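Local atomic coordinates of peptidase S9 prolyl oligopeptidase catalytic domain-containing protein (Pyrococcus horikoshii, PDB entry 4HXF), a protein that is probably a serine peptidase of the prolyl oligopeptidase family, an acylaminoacyl peptidase that assembles into a self-compartmentalizing hexamer and binds magnesium. Residues R352-K357 and I445-R450; D364-K369 and Y412-G417; K377-V382 and K406-V411; D456-G461 and L481-I486. All coordinates share one frame; numbering follows the deposited sequence. Where two conformers were deposited one is given.

How the contacts relate
All four contacts belong to the alpha/beta-hydrolase part of the chain and reach one mixed sheet. Contact 2 sits inside the loop closed by contact 1, their centres about 8 Å apart, where strands 352-358 and 361-368 run side by side. Contacts 2 and 3 share strand 409-413, which meets 361-368 on one edge and 378-384 on the other. Contacts 3 and 4 have their centres about 9 Å apart, since 378-384 also neighbours 460-465. Helix 436-451 supplies one side of contact 1 and touches residues of the other three. The bound chloromethyl ketone inhibitor lies beyond this group: the side chain of Asn414 in contact 2 is about 12 Å from it.

Contact 1 of 4, residues R352-K357 and I445-R450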
# COMPACT_ATOMS: atom_id res chain seq x y z
N ARG A 352 18.46 -52.50 12.24
CA ARG A 352 18.69 -53.83 12.83
C ARG A 352 18.83 -53.70 14.34
O ARG A 352 19.79 -53.02 14.81
CB ARG A 352 19.94 -54.48 12.25
CG ARG A 352 20.27 -55.82 12.97
CD ARG A 352 21.21 -56.72 12.25
NE ARG A 352 20.57 -57.38 11.11
CZ ARG A 352 21.18 -58.24 10.30
NH1 ARG A 352 22.47 -58.58 10.47
NH2 ARG A 352 20.53 -58.74 9.27
N HIS A 353 17.97 -54.38 15.12
CA HIS A 353 18.01 -54.35 16.54
C HIS A 353 19.13 -55.29 17.02
O HIS A 353 19.34 -56.38 16.43
CB HIS A 353 16.67 -54.82 17.09
CG HIS A 353 16.64 -55.02 18.56
ND1 HIS A 353 16.55 -56.25 19.12
CD2 HIS A 353 16.79 -54.12 19.58
CE1 HIS A 353 16.61 -56.11 20.48
NE2 HIS A 353 16.71 -54.80 20.76
N PHE A 354 19.81 -54.90 18.07
CA PHE A 354 20.77 -55.77 18.79
C PHE A 354 20.73 -55.53 20.26
O PHE A 354 20.41 -54.45 20.73
CB PHE A 354 22.22 -55.64 18.30
CG PHE A 354 22.87 -54.30 18.55
CD1 PHE A 354 23.85 -54.11 19.58
CD2 PHE A 354 22.61 -53.18 17.72
CE1 PHE A 354 24.44 -52.86 19.81
CE2 PHE A 354 23.25 -51.96 17.95
CZ PHE A 354 24.19 -51.78 18.99
N ARG A 355 20.98 -56.59 21.02
CA ARG A 355 21.15 -56.43 22.45
C ARG A 355 22.62 -56.36 22.82
O ARG A 355 23.51 -56.94 22.12
CB ARG A 355 20.54 -57.69 23.10
CG ARG A 355 19.06 -57.81 22.92
CD ARG A 355 18.29 -56.82 23.71
NE ARG A 355 18.20 -57.20 25.10
CZ ARG A 355 17.61 -56.49 26.06
NH1 ARG A 355 17.10 -55.29 25.85
NH2 ARG A 355 17.53 -57.01 27.29
N PHE A 356 22.91 -55.72 23.92
CA PHE A 356 24.29 -55.67 24.41
C PHE A 356 24.31 -55.53 25.92
O PHE A 356 23.36 -54.98 26.51
CB PHE A 356 25.05 -54.51 23.69
CG PHE A 356 24.58 -53.10 24.02
CD1 PHE A 356 23.52 -52.49 23.30
CD2 PHE A 356 25.20 -52.37 25.01
CE1 PHE A 356 23.12 -51.21 23.65
CE2 PHE A 356 24.83 -51.05 25.30
CZ PHE A 356 23.79 -50.50 24.60
N LYS A 357 25.42 -55.91 26.51
CA LYS A 357 25.58 -55.78 27.94
C LYS A 357 26.32 -54.49 28.26
O LYS A 357 27.27 -54.11 27.61
CB LYS A 357 26.28 -57.01 28.50
CG LYS A 357 25.48 -58.31 28.35
CD LYS A 357 26.36 -59.50 28.58
CE LYS A 357 25.59 -60.79 28.29
NZ LYS A 357 24.46 -60.44 27.37
N ILE A 445 28.27 -49.07 21.22
CA ILE A 445 29.14 -48.86 20.05
C ILE A 445 30.11 -50.00 19.92
O ILE A 445 30.33 -50.51 18.84
CB ILE A 445 29.94 -47.53 20.18
CG1 ILE A 445 29.05 -46.36 20.18
CG2 ILE A 445 31.03 -47.42 19.06
CD1 ILE A 445 29.75 -45.08 20.60
N GLU A 446 30.70 -50.49 21.00
CA GLU A 446 31.66 -51.57 21.01
C GLU A 446 31.03 -52.84 20.50
O GLU A 446 31.63 -53.51 19.62
CB GLU A 446 32.25 -51.76 22.39
CG GLU A 446 33.35 -52.78 22.45
CD GLU A 446 33.80 -53.08 23.91
OE1 GLU A 446 34.84 -53.79 24.02
OE2 GLU A 446 33.11 -52.67 24.91
N GLU A 447 29.79 -53.08 20.85
CA GLU A 447 29.14 -54.28 20.37
C GLU A 447 28.76 -54.19 18.88
O GLU A 447 28.98 -55.14 18.12
CB GLU A 447 27.92 -54.63 21.22
CG GLU A 447 27.09 -55.84 20.73
CD GLU A 447 27.81 -57.20 20.67
OE1 GLU A 447 27.18 -58.14 20.17
OE2 GLU A 447 29.02 -57.29 21.07
N PHE A 448 28.29 -52.98 18.50
CA PHE A 448 27.99 -52.72 17.12
C PHE A 448 29.24 -52.96 16.24
O PHE A 448 29.16 -53.59 15.16
CB PHE A 448 27.45 -51.29 16.95
CG PHE A 448 27.74 -50.73 15.58
CD1 PHE A 448 26.93 -51.07 14.53
CD2 PHE A 448 28.75 -49.82 15.37
CE1 PHE A 448 27.17 -50.63 13.23
CE2 PHE A 448 28.98 -49.31 14.08
CZ PHE A 448 28.20 -49.76 13.00
N LEU A 449 30.40 -52.47 16.68
CA LEU A 449 31.65 -52.63 15.87
C LEU A 449 32.01 -54.10 15.69
O LEU A 449 32.55 -54.52 14.68
CB LEU A 449 32.81 -51.83 16.48
CG LEU A 449 32.69 -50.34 16.48
CD1 LEU A 449 33.81 -49.73 17.33
CD2 LEU A 449 32.70 -49.77 15.08
N ARG A 450 31.76 -54.90 16.74
CA ARG A 450 31.93 -56.32 16.72
C ARG A 450 31.03 -56.99 15.71
O ARG A 450 31.48 -57.89 14.93
CB ARG A 450 31.78 -56.87 18.13
CG ARG A 450 32.27 -58.34 18.22
CD ARG A 450 31.86 -59.01 19.55
NE ARG A 450 30.41 -59.29 19.63
CZ ARG A 450 29.76 -60.26 19.01
NH1 ARG A 450 30.41 -61.17 18.24
NH2 ARG A 450 28.42 -60.37 19.19
O HOH W 1 24.50 -58.13 19.92
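Glu447 and Phe448 of helix 436-451 are the residues that rest on strand 352-358, whose Phe354 and Phe356 face them. Glu447 makes its contact with its aliphatic part: Glu447 CB lies 3.8 Å from Phe356 CB, and Glu447 CG lies 3.8 Å from CD1 of Phe354. The Phe354 ring and the Glu447 side chain run antiparallel alongside one another, with ring and carboxylate planes 42° apart. Because the Glu447 chain bends at chi2 (61°), its carboxylate turns off the two phenylalanines. There OE1 takes a hydrogen bond from a water 2.7 Å away, and the same water donates to the backbone O of Arg355, bridging helix and strand. Phe448, next in sequence, offers CB to CZ of Phe354 at 3.9 Å; its own ring turns from the strand, to meet Tyr367 edge-to-face and to pack on Tyr409. Arg450, three residues after Glu447, reaches back to it side-on in a salt bridge. Its NH2 meets the syn lone pair of Glu447 OE1 at 2.7 Å, and its NE bonds Glu447 OE2 at 2.8 Å with the oxygen in the guanidinium plane. Strand and helix axes pass 8.6 Å apart at 125°, a helix laid across the end strand of the alpha/beta-hydrolase sheet. No direct hydrogen bond joins the two segments, so the join is hydrocarbon against hydrocarbon plus one water. The carboxylate, held by two arginine nitrogens, is probably kept ionised and limited in rotation, which in turn would fix the methylenes that meet the phenylalanines.

Contact 2 of 4, residues D364-K369 and Y412-G417; sequences DGWYIK and YVNPRG
Trp366 lays its CB over one face of the Tyr412 ring, a CH-pi contact 3.8 Å from the centroid and displaced toward the rim. The indole and phenol planes are only 21° apart, yet the rings are slid so far that they barely overlap. Tyr412 CG stands between its backbone N and carbonyl carbon (chi1 58°), a rotamer that swings the ring over its neighbour. Asn414 adds its ND2 at the indole edge, 3.5 Å from Trp366 CH2. With an alanine at Tyr412, the aromatic face over Trp366 CB is lost, which is likely to open a gap between that CB and Met400. Behind these side chains the backbones pair antiparallel: Trp366 N gives to Tyr412 O at 2.8 Å, Tyr412 N returns to Trp366 O, and Asn414 N reaches Asp364 O at 3.0 Å. A water bridges Asp364 N and Asn414 O. Further out, Trp366 NE1 is bonded to Tyr394 OH, Asn414 ND2 to Tyr392 O, and Asp364 to His353, Arg355 and Tyr421. The pair thus joins strands 361-368 and 409-413 of the hydrolase sheet, with Tyr412 against Met400 of helix 398-405 and Val413 against Ile441 of helix 436-451.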
# COMPACT_ATOMS: atom_id res chain seq x y z
N ASP A 364 19.02 -52.26 24.69
CA ASP A 364 18.69 -52.23 23.29
C ASP A 364 19.54 -51.22 22.51
O ASP A 364 19.69 -50.07 22.93
CB ASP A 364 17.23 -51.81 23.13
CG ASP A 364 16.24 -52.93 23.55
OD1 ASP A 364 16.46 -54.12 23.31
OD2 ASP A 364 15.20 -52.52 24.08
N GLY A 365 20.07 -51.70 21.37
CA GLY A 365 20.69 -50.81 20.38
C GLY A 365 20.09 -51.17 19.03
O GLY A 365 19.41 -52.19 18.80
N TRP A 366 20.26 -50.22 18.13
CA TRP A 366 19.98 -50.41 16.70
C TRP A 366 21.07 -49.85 15.79
O TRP A 366 21.77 -48.91 16.18
CB TRP A 366 18.65 -49.75 16.25
CG TRP A 366 17.41 -50.25 16.97
CD1 TRP A 366 16.51 -51.16 16.51
CD2 TRP A 366 16.92 -49.87 18.29
NE1 TRP A 366 15.53 -51.45 17.45
CE2 TRP A 366 15.72 -50.66 18.54
CE3 TRP A 366 17.37 -49.01 19.29
CZ2 TRP A 366 15.03 -50.57 19.68
CZ3 TRP A 366 16.63 -48.93 20.49
CH2 TRP A 366 15.51 -49.65 20.65
N TYR A 367 21.17 -50.42 14.58
CA TYR A 367 22.00 -49.77 13.59
C TYR A 367 21.49 -49.94 12.22
O TYR A 367 20.68 -50.81 11.95
CB TYR A 367 23.42 -50.33 13.69
CG TYR A 367 23.63 -51.72 13.21
CD1 TYR A 367 23.59 -52.81 14.13
CD2 TYR A 367 24.00 -52.01 11.91
CE1 TYR A 367 23.82 -54.07 13.73
CE2 TYR A 367 24.26 -53.32 11.56
CZ TYR A 367 24.18 -54.32 12.48
OH TYR A 367 24.51 -55.62 12.08
N ILE A 368 21.90 -49.00 11.36
CA ILE A 368 21.59 -49.06 9.94
C ILE A 368 22.88 -49.16 9.18
O ILE A 368 23.83 -48.43 9.41
CB ILE A 368 20.84 -47.81 9.44
CG1 ILE A 368 19.46 -47.66 10.09
CG2 ILE A 368 20.76 -47.80 7.92
CD1 ILE A 368 18.84 -46.28 10.03
N LYS A 369 22.91 -50.12 8.27
CA LYS A 369 24.09 -50.39 7.40
C LYS A 369 23.83 -49.80 5.99
O LYS A 369 22.74 -50.00 5.39
CB LYS A 369 24.38 -51.89 7.31
CG LYS A 369 25.60 -52.15 6.45
CD LYS A 369 25.75 -53.65 6.29
CE LYS A 369 27.08 -54.05 5.66
NZ LYS A 369 27.36 -55.56 5.50
N TYR A 412 22.63 -46.24 17.33
CA TYR A 412 21.92 -45.53 18.41
C TYR A 412 21.33 -46.55 19.45
O TYR A 412 20.98 -47.69 19.10
CB TYR A 412 20.81 -44.68 17.82
CG TYR A 412 19.71 -45.33 16.97
CD1 TYR A 412 19.82 -45.47 15.60
CD2 TYR A 412 18.58 -45.83 17.56
CE1 TYR A 412 18.82 -46.08 14.91
CE2 TYR A 412 17.53 -46.39 16.79
CZ TYR A 412 17.70 -46.47 15.45
OH TYR A 412 16.63 -47.05 14.77
N VAL A 413 21.36 -46.13 20.73
CA VAL A 413 20.89 -47.05 21.79
C VAL A 413 19.95 -46.32 22.71
O VAL A 413 19.84 -45.10 22.70
CB VAL A 413 22.10 -47.65 22.61
CG1 VAL A 413 23.18 -48.19 21.58
CG2 VAL A 413 22.74 -46.58 23.63
N ASN A 414 19.32 -47.12 23.61
CA ASN A 414 18.55 -46.53 24.72
C ASN A 414 19.34 -46.76 26.03
O ASN A 414 19.24 -47.84 26.66
CB ASN A 414 17.17 -47.15 24.79
CG ASN A 414 16.19 -46.55 23.80
OD1 ASN A 414 16.29 -45.35 23.50
ND2 ASN A 414 15.18 -47.34 23.31
N PRO A 415 20.14 -45.78 26.44
CA PRO A 415 20.93 -46.01 27.68
C PRO A 415 20.01 -45.94 28.87
O PRO A 415 18.83 -45.46 28.76
CB PRO A 415 21.89 -44.82 27.71
CG PRO A 415 21.24 -43.81 26.87
CD PRO A 415 20.41 -44.47 25.79
N ARG A 416 20.46 -46.35 30.04
CA ARG A 416 19.70 -46.08 31.24
C ARG A 416 19.42 -44.59 31.39
O ARG A 416 20.14 -43.70 30.93
CB ARG A 416 20.45 -46.63 32.48
CG ARG A 416 21.68 -45.77 32.95
CD ARG A 416 22.57 -46.59 33.88
NE ARG A 416 23.20 -47.66 33.12
CZ ARG A 416 23.62 -48.80 33.59
NH1 ARG A 416 23.58 -49.07 34.91
NH2 ARG A 416 24.14 -49.69 32.80
N GLY A 417 18.20 -44.37 31.86
CA GLY A 417 17.57 -43.07 31.84
C GLY A 417 16.48 -42.97 30.77
O GLY A 417 15.61 -42.09 30.89
O HOH W 2 17.93 -50.29 26.41

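Contact 3 of 4, residues K377-V382 and K406-V411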
# COMPACT_ATOMS: atom_id res chain seq x y z
N LYS A 377 35.01 -50.22 3.68
CA LYS A 377 34.54 -49.81 5.06
C LYS A 377 33.76 -48.50 5.02
O LYS A 377 33.89 -47.76 4.09
CB LYS A 377 35.65 -49.54 5.98
CG LYS A 377 36.35 -50.78 6.47
CD LYS A 377 37.48 -50.40 7.42
CE LYS A 377 37.65 -51.50 8.42
NZ LYS A 377 36.45 -51.35 9.27
N ALA A 378 32.96 -48.20 6.05
CA ALA A 378 32.14 -47.02 5.98
C ALA A 378 32.23 -46.30 7.31
O ALA A 378 32.30 -46.93 8.36
CB ALA A 378 30.63 -47.33 5.66
N PRO A 379 32.14 -44.95 7.25
CA PRO A 379 32.11 -44.17 8.48
C PRO A 379 30.80 -44.41 9.27
O PRO A 379 29.80 -44.93 8.71
CB PRO A 379 32.26 -42.71 8.01
CG PRO A 379 31.60 -42.75 6.63
CD PRO A 379 31.87 -44.12 6.07
N VAL A 380 30.80 -43.94 10.51
CA VAL A 380 29.74 -44.24 11.48
C VAL A 380 29.29 -42.94 12.13
O VAL A 380 30.11 -42.26 12.64
CB VAL A 380 30.24 -45.25 12.57
CG1 VAL A 380 29.12 -45.62 13.55
CG2 VAL A 380 30.87 -46.53 11.87
N ILE A 381 27.98 -42.72 12.22
CA ILE A 381 27.43 -41.66 13.05
C ILE A 381 26.64 -42.27 14.22
O ILE A 381 25.64 -43.04 13.96
CB ILE A 381 26.47 -40.74 12.30
CG1 ILE A 381 27.23 -40.09 11.11
CG2 ILE A 381 26.01 -39.59 13.22
CD1 ILE A 381 26.36 -39.30 10.10
N VAL A 382 27.06 -41.91 15.42
CA VAL A 382 26.35 -42.28 16.64
C VAL A 382 25.34 -41.18 16.94
O VAL A 382 25.74 -40.00 17.10
CB VAL A 382 27.29 -42.47 17.81
CG1 VAL A 382 26.50 -42.88 19.10
CG2 VAL A 382 28.32 -43.59 17.47
N LYS A 406 23.71 -41.52 2.32
CA LYS A 406 24.99 -40.93 1.97
C LYS A 406 26.20 -41.78 2.39
O LYS A 406 27.34 -41.31 2.33
CB LYS A 406 25.12 -39.53 2.56
CG LYS A 406 24.02 -38.64 2.02
CD LYS A 406 24.04 -37.39 2.72
CE LYS A 406 25.25 -36.52 2.27
NZ LYS A 406 25.22 -36.20 0.79
N GLY A 407 25.99 -43.03 2.79
CA GLY A 407 27.08 -43.99 2.91
C GLY A 407 27.58 -44.11 4.36
O GLY A 407 28.69 -44.63 4.58
N TYR A 408 26.75 -43.72 5.32
CA TYR A 408 27.13 -43.85 6.75
C TYR A 408 26.37 -44.96 7.48
O TYR A 408 25.18 -45.13 7.27
CB TYR A 408 26.92 -42.56 7.57
CG TYR A 408 27.61 -41.29 7.11
CD1 TYR A 408 27.19 -40.57 5.99
CD2 TYR A 408 28.76 -40.85 7.77
CE1 TYR A 408 27.85 -39.45 5.53
CE2 TYR A 408 29.42 -39.70 7.29
CZ TYR A 408 28.96 -39.01 6.25
OH TYR A 408 29.62 -37.89 5.82
N TYR A 409 27.10 -45.71 8.28
CA TYR A 409 26.45 -46.47 9.36
C TYR A 409 25.81 -45.47 10.31
O TYR A 409 26.38 -44.43 10.62
CB TYR A 409 27.45 -47.29 10.17
CG TYR A 409 27.80 -48.64 9.55
CD1 TYR A 409 28.93 -48.76 8.74
CD2 TYR A 409 27.04 -49.78 9.81
CE1 TYR A 409 29.34 -50.00 8.26
CE2 TYR A 409 27.41 -51.01 9.31
CZ TYR A 409 28.57 -51.10 8.54
OH TYR A 409 28.87 -52.41 8.09
N ILE A 410 24.68 -45.86 10.85
CA ILE A 410 23.97 -45.10 11.89
C ILE A 410 23.83 -46.08 13.08
O ILE A 410 23.43 -47.26 12.90
CB ILE A 410 22.54 -44.76 11.40
CG1 ILE A 410 22.56 -44.14 9.98
CG2 ILE A 410 21.79 -43.90 12.40
CD1 ILE A 410 23.38 -42.83 9.86
N VAL A 411 24.21 -45.58 14.25
CA VAL A 411 24.11 -46.42 15.46
C VAL A 411 23.49 -45.61 16.57
O VAL A 411 23.79 -44.46 16.78
CB VAL A 411 25.45 -47.06 15.87
CG1 VAL A 411 26.50 -46.12 16.21
CG2 VAL A 411 25.23 -48.07 17.06
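Val382 and Val411 make the tightest meeting of these two parallel strands: Val382 CG2 and Val411 CG1 are 3.4 Å apart, closer than usual van der Waals contact, as the side chains lie side by side and point the same way. Val411 CG1 sits between its backbone N and carbonyl carbon (chi1 62°), a position from which it also touches Val380 CG1, at 3.8 Å. Phe448 and Ile445 of helix 436-451 cover this valine face. Ile381 points to the other face, where its CD1 stands over one face of the Tyr408 ring, 4.0 Å from the centroid, while Pro379 CG meets CD2 of the same ring at 3.6 Å. Replacing Tyr408 with a serine would probably strip Ile381 CD1 and Pro379 CG of their aromatic partner and leave Glu601, bonded to the phenol OH, without that mate. The strands belong to a beta-alpha-beta crossover, strand 378-384, helix 398-405, strand 409-413, of the alpha/beta-hydrolase fold. Its backbone bonds run from Tyr409 N to Pro379 O, from Ile381 N to Tyr409 O at 2.8 Å (173° at the hydrogen), and from Val411 N to Ile381 O. The looser spot is Gly407, which is partly exposed and whose carbonyl O merely touches Ala378 CB and Pro379 CD, each 3.5 Å away. Gly407, with positive phi, is the C-prime residue of the Schellman motif that ends helix 398-405. Near this end the Tyr409 ring lies against Ala378, Tyr409 CD1 to Ala378 CB 3.8 Å, and its OH bonds to Glu452.

Contact 4 of 4, residues D456-G461 and L481-I486; sequences DRERIG and LFKAGI
A single water is gripped by four groups where the 456-459 turn meets 481-483: it donates to Arg457 O and Leu481 O, both at 2.8 Å, and accepts from Ile460 N and from Lys483 NZ. It thereby ties the turn to Ile460 and to Leu481 and Lys483. Beside it the one firm direct bond across the contact runs from Lys483 N to Ile460 O, 2.8 Å and nearly straight at 166°. The first torsion of Lys483 (chi1 -70°) sets its CG 3.2 Å from Glu458 O, and bends at chi2 and chi4 carry CE and NZ back over the turn towards Glu458 and the water. There NZ faces Glu458 OE1 at 3.4 Å, a salt bridge whose hydrogen bond is weak. On the apolar side Ile460 works with two branches: its CD1 lies against CD1 of Leu481 at 3.9 Å, and its CG2 against CD2 of Phe482. Phe482 packs onward against Ala475 and Leu476 of helix 467-478, the helix of the beta-alpha-beta unit that links the two strands. The type I turn from Asp456 to Arg459 is closed by Arg459 N bonding Asp456 O, and Asp456 OD1 takes the N-H of Glu458 as an Asx turn. Asp456 OD2 receives both NE and NH2 of Arg459, which probably keeps the carboxylate ionised and limits its rotation. The Lys483 ammonium, with one weak salt-bridge partner and the water, is probably only partly balanced in charge across this contact, while the bond to Ile460 O fixes its backbone.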
# COMPACT_ATOMS: atom_id res chain seq x y z
N ASP A 456 34.03 -48.50 10.01
CA ASP A 456 35.37 -47.94 10.17
C ASP A 456 35.56 -47.30 11.53
O ASP A 456 35.06 -46.18 11.77
CB ASP A 456 35.62 -46.89 9.10
CG ASP A 456 37.06 -46.45 9.00
OD1 ASP A 456 37.86 -46.79 9.88
OD2 ASP A 456 37.43 -45.87 7.97
N ARG A 457 36.25 -48.03 12.42
CA ARG A 457 36.51 -47.57 13.76
C ARG A 457 37.27 -46.27 13.80
O ARG A 457 37.24 -45.61 14.83
CB ARG A 457 37.33 -48.63 14.54
CG ARG A 457 36.70 -49.96 14.82
CD ARG A 457 37.74 -51.00 15.30
NE ARG A 457 37.14 -52.16 15.98
CZ ARG A 457 36.40 -53.09 15.37
NH1 ARG A 457 35.87 -54.10 16.08
NH2 ARG A 457 36.17 -53.01 14.06
N GLU A 458 37.99 -45.92 12.74
CA GLU A 458 38.72 -44.71 12.66
C GLU A 458 37.89 -43.51 12.18
O GLU A 458 38.37 -42.39 12.15
CB GLU A 458 39.98 -44.88 11.77
CG GLU A 458 40.99 -45.82 12.46
CD GLU A 458 41.37 -45.39 13.92
OE1 GLU A 458 41.65 -44.14 14.23
OE2 GLU A 458 41.31 -46.33 14.81
N ARG A 459 36.61 -43.72 11.82
CA ARG A 459 35.76 -42.59 11.41
C ARG A 459 34.38 -42.73 12.07
O ARG A 459 33.35 -42.91 11.39
CB ARG A 459 35.62 -42.54 9.89
CG ARG A 459 36.94 -42.14 9.14
CD ARG A 459 36.64 -42.03 7.64
NE ARG A 459 36.41 -43.37 7.10
CZ ARG A 459 35.76 -43.64 5.98
NH1 ARG A 459 35.27 -42.68 5.21
NH2 ARG A 459 35.63 -44.89 5.62
N ILE A 460 34.37 -42.56 13.39
CA ILE A 460 33.13 -42.54 14.19
C ILE A 460 32.85 -41.13 14.67
O ILE A 460 33.73 -40.51 15.26
CB ILE A 460 33.23 -43.44 15.40
CG1 ILE A 460 33.64 -44.88 14.95
CG2 ILE A 460 31.83 -43.48 16.13
CD1 ILE A 460 33.85 -45.84 16.16
N GLY A 461 31.66 -40.63 14.38
CA GLY A 461 31.23 -39.32 14.86
C GLY A 461 30.04 -39.50 15.78
O GLY A 461 29.49 -40.63 15.91
N LEU A 481 37.51 -41.51 21.16
CA LEU A 481 36.99 -42.33 20.11
C LEU A 481 36.49 -41.57 18.89
O LEU A 481 36.62 -42.03 17.80
CB LEU A 481 35.83 -43.21 20.68
CG LEU A 481 35.17 -44.25 19.76
CD1 LEU A 481 36.23 -45.23 19.22
CD2 LEU A 481 34.04 -44.94 20.58
N PHE A 482 35.90 -40.38 19.09
CA PHE A 482 35.15 -39.69 18.06
C PHE A 482 35.96 -38.70 17.26
O PHE A 482 36.85 -38.02 17.78
CB PHE A 482 33.95 -38.98 18.68
CG PHE A 482 33.08 -39.89 19.48
CD1 PHE A 482 33.24 -40.03 20.84
CD2 PHE A 482 32.18 -40.71 18.85
CE1 PHE A 482 32.53 -40.90 21.59
CE2 PHE A 482 31.48 -41.62 19.61
CZ PHE A 482 31.63 -41.73 20.96
N LYS A 483 35.68 -38.68 15.95
CA LYS A 483 36.47 -37.87 14.99
C LYS A 483 35.80 -36.49 14.71
O LYS A 483 36.43 -35.61 14.16
CB LYS A 483 36.65 -38.63 13.74
CG LYS A 483 37.60 -39.83 13.94
CD LYS A 483 38.95 -39.46 14.55
CE LYS A 483 39.93 -40.65 14.45
NZ LYS A 483 39.41 -41.78 15.31
N ALA A 484 34.53 -36.38 15.02
CA ALA A 484 33.67 -35.20 14.78
C ALA A 484 32.46 -35.28 15.63
O ALA A 484 31.96 -36.36 15.90
CB ALA A 484 33.25 -35.16 13.30
N GLY A 485 31.90 -34.14 15.95
CA GLY A 485 30.67 -34.01 16.66
C GLY A 485 29.76 -32.93 16.14
O GLY A 485 30.26 -31.89 15.60
N ILE A 486 28.45 -33.15 16.24
CA ILE A 486 27.43 -32.10 16.00
C ILE A 486 26.57 -32.06 17.21
O ILE A 486 25.79 -33.00 17.47
CB ILE A 486 26.62 -32.28 14.69
CG1 ILE A 486 27.57 -32.37 13.46
CG2 ILE A 486 25.61 -31.11 14.60
CD1 ILE A 486 26.79 -32.39 12.13
O HOH W 3 36.72 -42.91 15.19